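Local atomic coordinates of M32 carboxypeptidase (Chitinophagaceae bacterium, PDB entry 7A03), a protein that probably hydrolyses peptides from their C-terminal end as a metal-dependent carboxypeptidase of the M32 (Taq) family. Residues L311-W314 with K315-P319; S333-E336 with F337-A340; L214-D217 with L218-M222. One frame throughout, in Å; residues are numbered along the deposited sequence.

Contact 1. Residues L311-W314 with K315-P319; sequences LNFW and KFQYP
The amide of Tyr318 donates to Trp314 O at 2.8 Å and that of Gln317 to Phe313 O at 3.0 Å, the i to i+4 bonds of an alpha-helix; the proline ring nitrogen of Pro319 cannot donate, and the helix kinks there. The first turn is looser: Lys315 N reaches Leu311 O at 2.9 Å, but with a bent N-H...O angle, and adds a weak bond to Asn312 O. Phe313 and Gln317 meet by a CH-pi contact, Gln317 CG standing 3.9 Å from the ring centroid and 19° off its normal, over one face. The Gln317 chain then bends at chi2, leaving its amide plane 33° from that ring, and NE2 bonds to Gln221 and Tyr452. Trp314 has CG anti to its carbonyl carbon (chi1 -70°), which brings the CE3 corner of the indole 3.5 Å from Gln317 CB, at an oblique approach, and near Tyr318 CB. Its NE1 is held by Gly308 O. Replacing Trp314 with an alanine would probably leave Gln317 CB and the edge-to-face partner Phe337 without their aromatic neighbour and Gly308 O without its indole donor. On the solvent-facing side the extended Lys315 chain runs beside Asn312, pointing the same way, and its NZ makes a weak 3.2 Å bond to OD1; its CE also touches Leu311 CG. With aromatic residues buried on one side and Lys315 on the other, the segment is an amphipathic helix, packing on helix 334-341 in the mostly helical M32 fold.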
ATOM      1  N   LEU A 311       1.140   8.746 -21.446  1.00 14.46           N
ATOM      2  CA  LEU A 311       0.640   9.470 -22.607  1.00 14.69           C
ATOM      3  C   LEU A 311      -0.415   8.654 -23.344  1.00 18.52           C
ATOM      4  O   LEU A 311      -1.441   9.201 -23.771  1.00 17.30           O
ATOM      5  CB  LEU A 311       1.799   9.834 -23.537  1.00 15.13           C
ATOM      6  CG  LEU A 311       1.396  10.644 -24.768  1.00 18.55           C
ATOM      7  CD1 LEU A 311       0.802  11.972 -24.366  1.00 19.17           C
ATOM      8  CD2 LEU A 311       2.609  10.856 -25.655  1.00 22.73           C
ATOM      9  N   ASN A 312      -0.199   7.339 -23.475  1.00 15.63           N
ATOM     10  CA  ASN A 312      -1.155   6.487 -24.180  1.00 17.70           C
ATOM     11  C   ASN A 312      -2.533   6.530 -23.539  1.00 15.38           C
ATOM     12  O   ASN A 312      -3.544   6.608 -24.239  1.00 17.33           O
ATOM     13  CB  ASN A 312      -0.652   5.048 -24.233  1.00 18.21           C
ATOM     14  CG  ASN A 312       0.338   4.822 -25.339  1.00 24.48           C
ATOM     15  OD1 ASN A 312       0.408   5.591 -26.298  1.00 23.38           O
ATOM     16  ND2 ASN A 312       1.128   3.766 -25.209  1.00 25.29           N
ATOM     17  N   PHE A 313      -2.601   6.467 -22.206  1.00 14.07           N
ATOM     18  CA  PHE A 313      -3.890   6.578 -21.518  1.00 14.33           C
ATOM     19  C   PHE A 313      -4.579   7.897 -21.870  1.00 14.14           C
ATOM     20  O   PHE A 313      -5.785   7.943 -22.175  1.00 14.01           O
ATOM     21  CB  PHE A 313      -3.635   6.496 -20.008  1.00 13.78           C
ATOM     22  CG  PHE A 313      -4.877   6.476 -19.146  1.00 12.98           C
ATOM     23  CD1 PHE A 313      -5.638   5.329 -19.027  1.00 12.83           C
ATOM     24  CD2 PHE A 313      -5.241   7.602 -18.423  1.00 13.48           C
ATOM     25  CE1 PHE A 313      -6.774   5.299 -18.192  1.00 14.23           C
ATOM     26  CE2 PHE A 313      -6.371   7.598 -17.609  1.00 15.86           C
ATOM     27  CZ  PHE A 313      -7.143   6.440 -17.494  1.00 16.05           C
ATOM     28  N   TRP A 314      -3.815   8.987 -21.841  1.00 13.82           N
ATOM     29  CA  TRP A 314      -4.378  10.305 -22.063  1.00 13.91           C
ATOM     30  C   TRP A 314      -4.685  10.609 -23.530  1.00 14.22           C
ATOM     31  O   TRP A 314      -5.505  11.486 -23.783  1.00 15.74           O
ATOM     32  CB  TRP A 314      -3.574  11.386 -21.316  1.00 15.50           C
ATOM     33  CG  TRP A 314      -3.821  11.227 -19.856  1.00 13.53           C
ATOM     34  CD1 TRP A 314      -3.005  10.630 -18.924  1.00 13.83           C
ATOM     35  CD2 TRP A 314      -5.028  11.559 -19.175  1.00 13.25           C
ATOM     36  NE1 TRP A 314      -3.624  10.611 -17.694  1.00 13.07           N
ATOM     37  CE2 TRP A 314      -4.863  11.184 -17.818  1.00 12.97           C
ATOM     38  CE3 TRP A 314      -6.226  12.162 -19.568  1.00 15.60           C
ATOM     39  CZ2 TRP A 314      -5.862  11.374 -16.864  1.00 14.44           C
ATOM     40  CZ3 TRP A 314      -7.211  12.364 -18.619  1.00 18.17           C
ATOM     41  CH2 TRP A 314      -7.029  11.975 -17.282  1.00 13.22           C
ATOM     42  N   LYS A 315      -4.126   9.867 -24.489  1.00 14.49           N
ATOM     43  CA  LYS A 315      -4.537  10.070 -25.876  1.00 15.78           C
ATOM     44  C   LYS A 315      -6.036   9.855 -26.037  1.00 16.52           C
ATOM     45  O   LYS A 315      -6.701  10.599 -26.762  1.00 20.27           O
ATOM     46  CB  LYS A 315      -3.775   9.128 -26.793  1.00 17.12           C
ATOM     47  CG  LYS A 315      -2.335   9.526 -27.009  1.00 21.11           C
ATOM     48  CD  LYS A 315      -1.620   8.550 -27.925  1.00 23.19           C
ATOM     49  CE  LYS A 315      -0.113   8.704 -27.844  1.00 30.00           C
ATOM     50  NZ  LYS A 315       0.561   7.720 -28.739  1.00 35.03           N
ATOM     51  N   PHE A 316      -6.588   8.857 -25.348  1.00 15.83           N
ATOM     52  CA  PHE A 316      -8.024   8.627 -25.356  1.00 19.06           C
ATOM     53  C   PHE A 316      -8.746   9.464 -24.311  1.00 14.90           C
ATOM     54  O   PHE A 316      -9.803  10.049 -24.599  1.00 17.82           O
ATOM     55  CB  PHE A 316      -8.302   7.135 -25.130  1.00 17.91           C
ATOM     56  CG  PHE A 316      -9.764   6.789 -25.035  1.00 17.57           C
ATOM     57  CD1 PHE A 316     -10.501   6.551 -26.186  1.00 20.56           C
ATOM     58  CD2 PHE A 316     -10.392   6.669 -23.806  1.00 16.95           C
ATOM     59  CE1 PHE A 316     -11.833   6.219 -26.113  1.00 20.00           C
ATOM     60  CE2 PHE A 316     -11.743   6.341 -23.721  1.00 18.26           C
ATOM     61  CZ  PHE A 316     -12.463   6.111 -24.885  1.00 20.45           C
ATOM     62  N   GLN A 317      -8.212   9.541 -23.090  1.00 14.11           N
ATOM     63  CA  GLN A 317      -8.973  10.193 -22.029  1.00 15.75           C
ATOM     64  C   GLN A 317      -8.957  11.720 -22.109  1.00 14.22           C
ATOM     65  O   GLN A 317      -9.921  12.362 -21.683  1.00 16.10           O
ATOM     66  CB  GLN A 317      -8.516   9.709 -20.651  1.00 17.18           C
ATOM     67  CG  GLN A 317      -8.859   8.251 -20.348  1.00 14.45           C
ATOM     68  CD  GLN A 317     -10.354   7.999 -20.154  1.00 12.94           C
ATOM     69  OE1 GLN A 317     -11.154   8.935 -20.031  1.00 16.34           O
ATOM     70  NE2 GLN A 317     -10.725   6.732 -20.110  1.00 14.93           N
ATOM     71  N   TYR A 318      -7.900  12.335 -22.640  1.00 15.58           N
ATOM     72  CA  TYR A 318      -7.813  13.791 -22.577  1.00 17.01           C
ATOM     73  C   TYR A 318      -8.942  14.502 -23.310  1.00 17.14           C
ATOM     74  O   TYR A 318      -9.542  15.413 -22.717  1.00 16.31           O
ATOM     75  CB  TYR A 318      -6.419  14.313 -22.966  1.00 14.19           C
ATOM     76  CG  TYR A 318      -6.309  15.787 -22.634  1.00 14.28           C
ATOM     77  CD1 TYR A 318      -6.432  16.220 -21.321  1.00 17.06           C
ATOM     78  CD2 TYR A 318      -6.137  16.752 -23.634  1.00 14.85           C
ATOM     79  CE1 TYR A 318      -6.380  17.562 -20.995  1.00 15.97           C
ATOM     80  CE2 TYR A 318      -6.069  18.103 -23.312  1.00 18.78           C
ATOM     81  CZ  TYR A 318      -6.187  18.496 -21.990  1.00 17.59           C
ATOM     82  OH  TYR A 318      -6.144  19.822 -21.618  1.00 20.53           O
ATOM     83  N   PRO A 319      -9.278  14.174 -24.564  1.00 17.14           N
ATOM     84  CA  PRO A 319     -10.405  14.877 -25.198  1.00 19.51           C
ATOM     85  C   PRO A 319     -11.696  14.726 -24.415  1.00 19.47           C
ATOM     86  O   PRO A 319     -12.507  15.668 -24.358  1.00 19.14           O
ATOM     87  CB  PRO A 319     -10.489  14.235 -26.592  1.00 17.40           C
ATOM     88  CG  PRO A 319      -9.163  13.580 -26.801  1.00 23.63           C
ATOM     89  CD  PRO A 319      -8.678  13.167 -25.458  1.00 18.05           C
TER

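Contact 2. Residues S333-E336 with F337-A340; sequences SLQE and FYKA
One carboxylate oxygen ties the start of this helix together: Glu336 OE1 accepts from Ser333 N at 2.8 Å in a nearly straight bond (174°) through its anti lone pair, and Arg198 makes a salt bridge to the same oxygen. The return bond runs from Glu336 N to Ser333 OG, at 3.1 Å. Glu336 reaches back because CG lies beside its own backbone N (chi1 -67°) and the chain beyond is extended. The carboxylate sits where the partial positive charge of the helix N-terminus would probably stabilise it, as would Arg198. Beyond this cap, the carbonyls of Ser333, Leu334, Gln335 and Glu336 each receive an amide four residues on; the first, Phe337 N to Ser333 O, measures 3.0 Å. On the outer side Gln335 lies alongside both Tyr338 and Lys339. Its OE1 sits at the edge of the Tyr338 ring, 3.9 Å from CD2, with the amide and ring planes 81° apart, and stands 3.6 Å from Lys339 CE. These are van der Waals contacts; the ammonium of Lys339 bonds instead to Gly500 O, at the C-terminal residue. Phe337 has CG anti to the backbone N, which carries its ring away from the first turn to meet Trp314 and Tyr318, while Ala340 packs against Arg199, Phe201 and Leu202. Reciprocal bonds between the N-cap residue and the third residue of the helix define a capping box, here opening helix 334-341.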
ATOM      1  N   SER A 333      -3.175  21.917 -24.026  1.00 19.20           N
ATOM      2  CA  SER A 333      -2.938  20.826 -24.970  1.00 17.31           C
ATOM      3  C   SER A 333      -2.711  19.512 -24.241  1.00 17.13           C
ATOM      4  O   SER A 333      -2.440  19.476 -23.041  1.00 17.70           O
ATOM      5  CB  SER A 333      -1.685  21.063 -25.821  1.00 18.26           C
ATOM      6  OG  SER A 333      -0.501  21.078 -25.032  1.00 19.49           O
ATOM      7  N   LEU A 334      -2.795  18.418 -25.001  1.00 18.46           N
ATOM      8  CA  LEU A 334      -2.531  17.106 -24.417  1.00 19.33           C
ATOM      9  C   LEU A 334      -1.146  17.056 -23.778  1.00 16.97           C
ATOM     10  O   LEU A 334      -0.993  16.560 -22.655  1.00 17.94           O
ATOM     11  CB  LEU A 334      -2.691  16.007 -25.472  1.00 19.57           C
ATOM     12  CG  LEU A 334      -2.156  14.610 -25.142  1.00 19.34           C
ATOM     13  CD1 LEU A 334      -2.884  14.012 -23.972  1.00 18.04           C
ATOM     14  CD2 LEU A 334      -2.223  13.682 -26.382  1.00 17.74           C
ATOM     15  N   GLN A 335      -0.132  17.583 -24.473  1.00 18.23           N
ATOM     16  CA  GLN A 335       1.232  17.581 -23.947  1.00 16.81           C
ATOM     17  C   GLN A 335       1.355  18.406 -22.671  1.00 18.32           C
ATOM     18  O   GLN A 335       2.023  17.985 -21.717  1.00 19.98           O
ATOM     19  CB  GLN A 335       2.208  18.098 -25.010  1.00 16.89           C
ATOM     20  CG  GLN A 335       2.810  17.008 -25.863  1.00 23.74           C
ATOM     21  CD  GLN A 335       3.578  15.994 -25.037  1.00 23.07           C
ATOM     22  OE1 GLN A 335       4.245  16.344 -24.067  1.00 30.00           O
ATOM     23  NE2 GLN A 335       3.465  14.728 -25.405  1.00 25.08           N
ATOM     24  N   GLU A 336       0.723  19.586 -22.630  1.00 18.62           N
ATOM     25  CA  GLU A 336       0.765  20.390 -21.408  1.00 18.45           C
ATOM     26  C   GLU A 336       0.135  19.649 -20.237  1.00 15.26           C
ATOM     27  O   GLU A 336       0.675  19.654 -19.120  1.00 17.72           O
ATOM     28  CB  GLU A 336       0.064  21.728 -21.631  1.00 19.86           C
ATOM     29  CG  GLU A 336       0.800  22.611 -22.611  1.00 20.23           C
ATOM     30  CD  GLU A 336       0.037  23.872 -22.964  1.00 27.49           C
ATOM     31  OE1 GLU A 336      -1.173  23.774 -23.248  1.00 28.91           O
ATOM     32  OE2 GLU A 336       0.649  24.960 -22.963  1.00 31.52           O
ATOM     33  N   PHE A 337      -1.011  19.008 -20.478  1.00 16.86           N
ATOM     34  CA  PHE A 337      -1.685  18.265 -19.425  1.00 14.57           C
ATOM     35  C   PHE A 337      -0.829  17.092 -18.950  1.00 14.45           C
ATOM     36  O   PHE A 337      -0.684  16.862 -17.740  1.00 16.65           O
ATOM     37  CB  PHE A 337      -3.048  17.797 -19.935  1.00 16.32           C
ATOM     38  CG  PHE A 337      -3.863  17.101 -18.890  1.00 14.67           C
ATOM     39  CD1 PHE A 337      -4.638  17.826 -17.992  1.00 15.40           C
ATOM     40  CD2 PHE A 337      -3.856  15.720 -18.806  1.00 14.97           C
ATOM     41  CE1 PHE A 337      -5.386  17.182 -17.022  1.00 14.28           C
ATOM     42  CE2 PHE A 337      -4.598  15.080 -17.836  1.00 15.52           C
ATOM     43  CZ  PHE A 337      -5.360  15.811 -16.956  1.00 16.37           C
ATOM     44  N   TYR A 338      -0.228  16.360 -19.893  1.00 15.99           N
ATOM     45  CA  TYR A 338       0.615  15.205 -19.570  1.00 17.59           C
ATOM     46  C   TYR A 338       1.813  15.620 -18.720  1.00 17.09           C
ATOM     47  O   TYR A 338       2.129  14.988 -17.693  1.00 16.25           O
ATOM     48  CB  TYR A 338       1.055  14.567 -20.890  1.00 18.40           C
ATOM     49  CG  TYR A 338       2.123  13.508 -20.800  1.00 16.01           C
ATOM     50  CD1 TYR A 338       1.910  12.321 -20.102  1.00 15.35           C
ATOM     51  CD2 TYR A 338       3.339  13.687 -21.430  1.00 16.56           C
ATOM     52  CE1 TYR A 338       2.891  11.354 -20.032  1.00 17.44           C
ATOM     53  CE2 TYR A 338       4.322  12.722 -21.365  1.00 19.94           C
ATOM     54  CZ  TYR A 338       4.094  11.562 -20.663  1.00 17.79           C
ATOM     55  OH  TYR A 338       5.081  10.600 -20.606  1.00 19.20           O
ATOM     56  N   LYS A 339       2.458  16.718 -19.105  1.00 16.19           N
ATOM     57  CA  LYS A 339       3.587  17.202 -18.324  1.00 17.67           C
ATOM     58  C   LYS A 339       3.134  17.664 -16.943  1.00 15.94           C
ATOM     59  O   LYS A 339       3.818  17.414 -15.942  1.00 18.20           O
ATOM     60  CB  LYS A 339       4.294  18.323 -19.079  1.00 17.19           C
ATOM     61  CG  LYS A 339       5.016  17.847 -20.343  1.00 21.67           C
ATOM     62  CD  LYS A 339       5.963  16.694 -20.019  1.00 28.51           C
ATOM     63  CE  LYS A 339       6.545  16.051 -21.272  1.00 34.41           C
ATOM     64  NZ  LYS A 339       7.565  15.022 -20.918  1.00 35.09           N
ATOM     65  N   ALA A 340       1.960  18.295 -16.860  1.00 17.58           N
ATOM     66  CA  ALA A 340       1.501  18.850 -15.591  1.00 14.61           C
ATOM     67  C   ALA A 340       1.137  17.759 -14.593  1.00 17.09           C
ATOM     68  O   ALA A 340       1.360  17.911 -13.383  1.00 18.68           O
ATOM     69  CB  ALA A 340       0.292  19.741 -15.853  1.00 17.02           C
TER

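Contact 3. Residues L214-D217 with L218-M222; sequences LGID and LLRQM. With GOL (glycerol), chain D.
Asp217 OD2 accepts a 2.9 Å hydrogen bond from O2 of a bound glycerol, probably from the crystallisation liquor, and one helical turn on Gln221 NE2 donates to glycerol O3 at 3.0 Å with an angle of 165°. The Gln221 chain is extended beyond CG (chi2 170°), which carries its amide back alongside Asp217 to the ligand. From helix 311-324, Gln317 bonds both to the glycerol and to Gln221 OE1, and Arg320 also bonds to the glycerol. Asp217 OD1 is taken up by Gln213, so each carboxylate oxygen has its own partner. Apolar atoms complete the site, with Leu214 CD1 3.6 Å and Leu218 CD2 3.8 Å from glycerol C3. Asp217 and Gln221, like Leu214 and Leu218, are i and i+4 neighbours on helix 208-222, whose backbone bonds here are regular: Leu218 N to Leu214 O is 2.9 Å at 161°. This face of the helix packs against helices 258-277 and 311-324, the former carrying an HExxH sequence that is the likely metal-binding motif of the family. The two leucines cross at a slant, their CD1 atoms 3.9 Å apart. On another side Ile216 CG2 lies 3.4 Å from Arg220 NH2, an oblique approach to the guanidinium, reached because the arginine chain bends at chi2 and chi3.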
ATOM      1  N   LEU A 214     -16.926  11.537 -13.191  1.00 14.89           N
ATOM      2  CA  LEU A 214     -15.720  11.160 -13.922  1.00 15.29           C
ATOM      3  C   LEU A 214     -15.055   9.953 -13.278  1.00 11.70           C
ATOM      4  O   LEU A 214     -14.667   8.995 -13.965  1.00 11.83           O
ATOM      5  CB  LEU A 214     -14.753  12.345 -13.951  1.00 12.83           C
ATOM      6  CG  LEU A 214     -13.323  12.050 -14.420  1.00 15.96           C
ATOM      7  CD1 LEU A 214     -13.352  11.532 -15.842  1.00 15.55           C
ATOM      8  CD2 LEU A 214     -12.475  13.304 -14.326  1.00 14.11           C
ATOM      9  N   GLY A 215     -14.918   9.988 -11.949  1.00 11.86           N
ATOM     10  CA  GLY A 215     -14.287   8.870 -11.255  1.00 12.27           C
ATOM     11  C   GLY A 215     -15.091   7.588 -11.365  1.00 13.54           C
ATOM     12  O   GLY A 215     -14.533   6.501 -11.582  1.00 15.20           O
ATOM     13  N   ILE A 216     -16.417   7.692 -11.211  1.00 13.40           N
ATOM     14  CA  ILE A 216     -17.272   6.520 -11.422  1.00 14.22           C
ATOM     15  C   ILE A 216     -17.073   5.938 -12.828  1.00 13.57           C
ATOM     16  O   ILE A 216     -16.973   4.714 -13.012  1.00 14.64           O
ATOM     17  CB  ILE A 216     -18.744   6.883 -11.160  1.00 16.20           C
ATOM     18  CG1 ILE A 216     -18.960   7.314  -9.696  1.00 18.16           C
ATOM     19  CG2 ILE A 216     -19.644   5.731 -11.590  1.00 16.35           C
ATOM     20  CD1 ILE A 216     -18.857   6.176  -8.700  1.00 21.50           C
ATOM     21  N   ASP A 217     -17.055   6.809 -13.845  1.00 13.21           N
ATOM     22  CA  ASP A 217     -16.880   6.360 -15.222  1.00 13.61           C
ATOM     23  C   ASP A 217     -15.538   5.665 -15.410  1.00 13.82           C
ATOM     24  O   ASP A 217     -15.456   4.611 -16.049  1.00 15.65           O
ATOM     25  CB  ASP A 217     -16.955   7.565 -16.155  1.00 16.59           C
ATOM     26  CG  ASP A 217     -18.368   8.036 -16.412  1.00 19.31           C
ATOM     27  OD1 ASP A 217     -19.326   7.424 -15.897  1.00 19.33           O
ATOM     28  OD2 ASP A 217     -18.508   9.035 -17.152  1.00 21.71           O
ATOM     29  N   LEU A 218     -14.473   6.247 -14.863  1.00 13.81           N
ATOM     30  CA  LEU A 218     -13.156   5.633 -15.001  1.00 12.26           C
ATOM     31  C   LEU A 218     -13.110   4.266 -14.331  1.00 12.00           C
ATOM     32  O   LEU A 218     -12.569   3.310 -14.894  1.00 13.26           O
ATOM     33  CB  LEU A 218     -12.093   6.563 -14.427  1.00 13.57           C
ATOM     34  CG  LEU A 218     -11.877   7.823 -15.257  1.00 12.77           C
ATOM     35  CD1 LEU A 218     -10.941   8.756 -14.516  1.00 14.52           C
ATOM     36  CD2 LEU A 218     -11.323   7.453 -16.639  1.00 16.44           C
ATOM     37  N   LEU A 219     -13.687   4.147 -13.135  1.00 12.16           N
ATOM     38  CA  LEU A 219     -13.726   2.846 -12.476  1.00 12.22           C
ATOM     39  C   LEU A 219     -14.489   1.819 -13.311  1.00 13.43           C
ATOM     40  O   LEU A 219     -14.039   0.676 -13.465  1.00 13.48           O
ATOM     41  CB  LEU A 219     -14.372   2.989 -11.099  1.00 13.72           C
ATOM     42  CG  LEU A 219     -13.523   3.710 -10.037  1.00 12.50           C
ATOM     43  CD1 LEU A 219     -14.409   4.105  -8.848  1.00 12.94           C
ATOM     44  CD2 LEU A 219     -12.385   2.788  -9.627  1.00 13.64           C
ATOM     45  N   ARG A 220     -15.634   2.218 -13.875  1.00 14.35           N
ATOM     46  CA  ARG A 220     -16.374   1.324 -14.757  1.00 16.69           C
ATOM     47  C   ARG A 220     -15.505   0.888 -15.932  1.00 12.23           C
ATOM     48  O   ARG A 220     -15.416  -0.303 -16.255  1.00 13.92           O
ATOM     49  CB  ARG A 220     -17.628   2.048 -15.261  1.00 17.94           C
ATOM     50  CG  ARG A 220     -18.750   1.125 -15.697  1.00 35.28           C
ATOM     51  CD  ARG A 220     -19.869   1.127 -14.666  1.00 46.27           C
ATOM     52  NE  ARG A 220     -20.417   2.464 -14.454  1.00 48.99           N
ATOM     53  CZ  ARG A 220     -21.428   2.731 -13.631  1.00 49.51           C
ATOM     54  NH1 ARG A 220     -21.998   1.750 -12.945  1.00 46.35           N
ATOM     55  NH2 ARG A 220     -21.869   3.976 -13.496  1.00 46.57           N
ATOM     56  N   GLN A 221     -14.834   1.846 -16.571  1.00 14.14           N
ATOM     57  CA  GLN A 221     -14.025   1.521 -17.740  1.00 13.79           C
ATOM     58  C   GLN A 221     -12.860   0.607 -17.383  1.00 13.76           C
ATOM     59  O   GLN A 221     -12.459  -0.230 -18.202  1.00 15.06           O
ATOM     60  CB  GLN A 221     -13.520   2.797 -18.402  1.00 13.53           C
ATOM     61  CG  GLN A 221     -14.632   3.673 -18.991  1.00 15.28           C
ATOM     62  CD  GLN A 221     -14.116   5.037 -19.410  1.00 14.93           C
ATOM     63  OE1 GLN A 221     -12.961   5.162 -19.812  1.00 18.64           O
ATOM     64  NE2 GLN A 221     -14.959   6.057 -19.312  1.00 17.20           N
ATOM     65  N   MET A 222     -12.318   0.743 -16.165  1.00 14.31           N
ATOM     66  CA  MET A 222     -11.232  -0.137 -15.730  1.00 13.74           C
ATOM     67  C   MET A 222     -11.708  -1.569 -15.545  1.00 14.42           C
ATOM     68  O   MET A 222     -10.911  -2.506 -15.669  1.00 15.37           O
ATOM     69  CB  MET A 222     -10.626   0.365 -14.418  1.00 13.34           C
ATOM     70  CG  MET A 222      -9.764   1.618 -14.560  1.00 14.17           C
ATOM     71  SD  MET A 222      -9.493   2.439 -12.981  1.00 14.60           S
ATOM     72  CE  MET A 222      -8.456   1.250 -12.110  1.00 12.88           C
TER
HETATM   73  C1  GOL D 602     -15.366  11.171 -19.556  1.00 17.87           C
HETATM   74  O1  GOL D 602     -16.571  11.895 -19.391  1.00 21.80           O
HETATM   75  C2  GOL D 602     -15.488   9.905 -18.667  1.00 19.83           C
HETATM   76  O2  GOL D 602     -16.392   8.971 -19.172  1.00 20.31           O
HETATM   77  C3  GOL D 602     -14.038   9.333 -18.554  1.00 19.50           C
HETATM   78  O3  GOL D 602     -13.686   8.728 -19.763  1.00 17.38           O

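How the contacts relate
Helix 311-324 is the shared element: contact 1 touches both others, whereas contacts 2 and 3 stay about 8 Å apart at their nearest atoms. Toward contact 2 the join is apolar and aromatic, with Tyr318 CE1 3.3 Å from Phe337 CG. Toward contact 3 it is polar, a probable hydrogen bond of 2.7 Å from Gln317 NE2 to Gln221 OE1. All three are partly buried; contacts 1 and 2 set buried aromatic groups against exposed polar ones, while contact 3 puts polar groups at a helix-helix join. Their chemistry differs with what each helix faces: contact 2 is a charged N-terminal cap, contact 1 an aromatic face near a proline kink, and contact 3 a leucine pair beside a glycerol site.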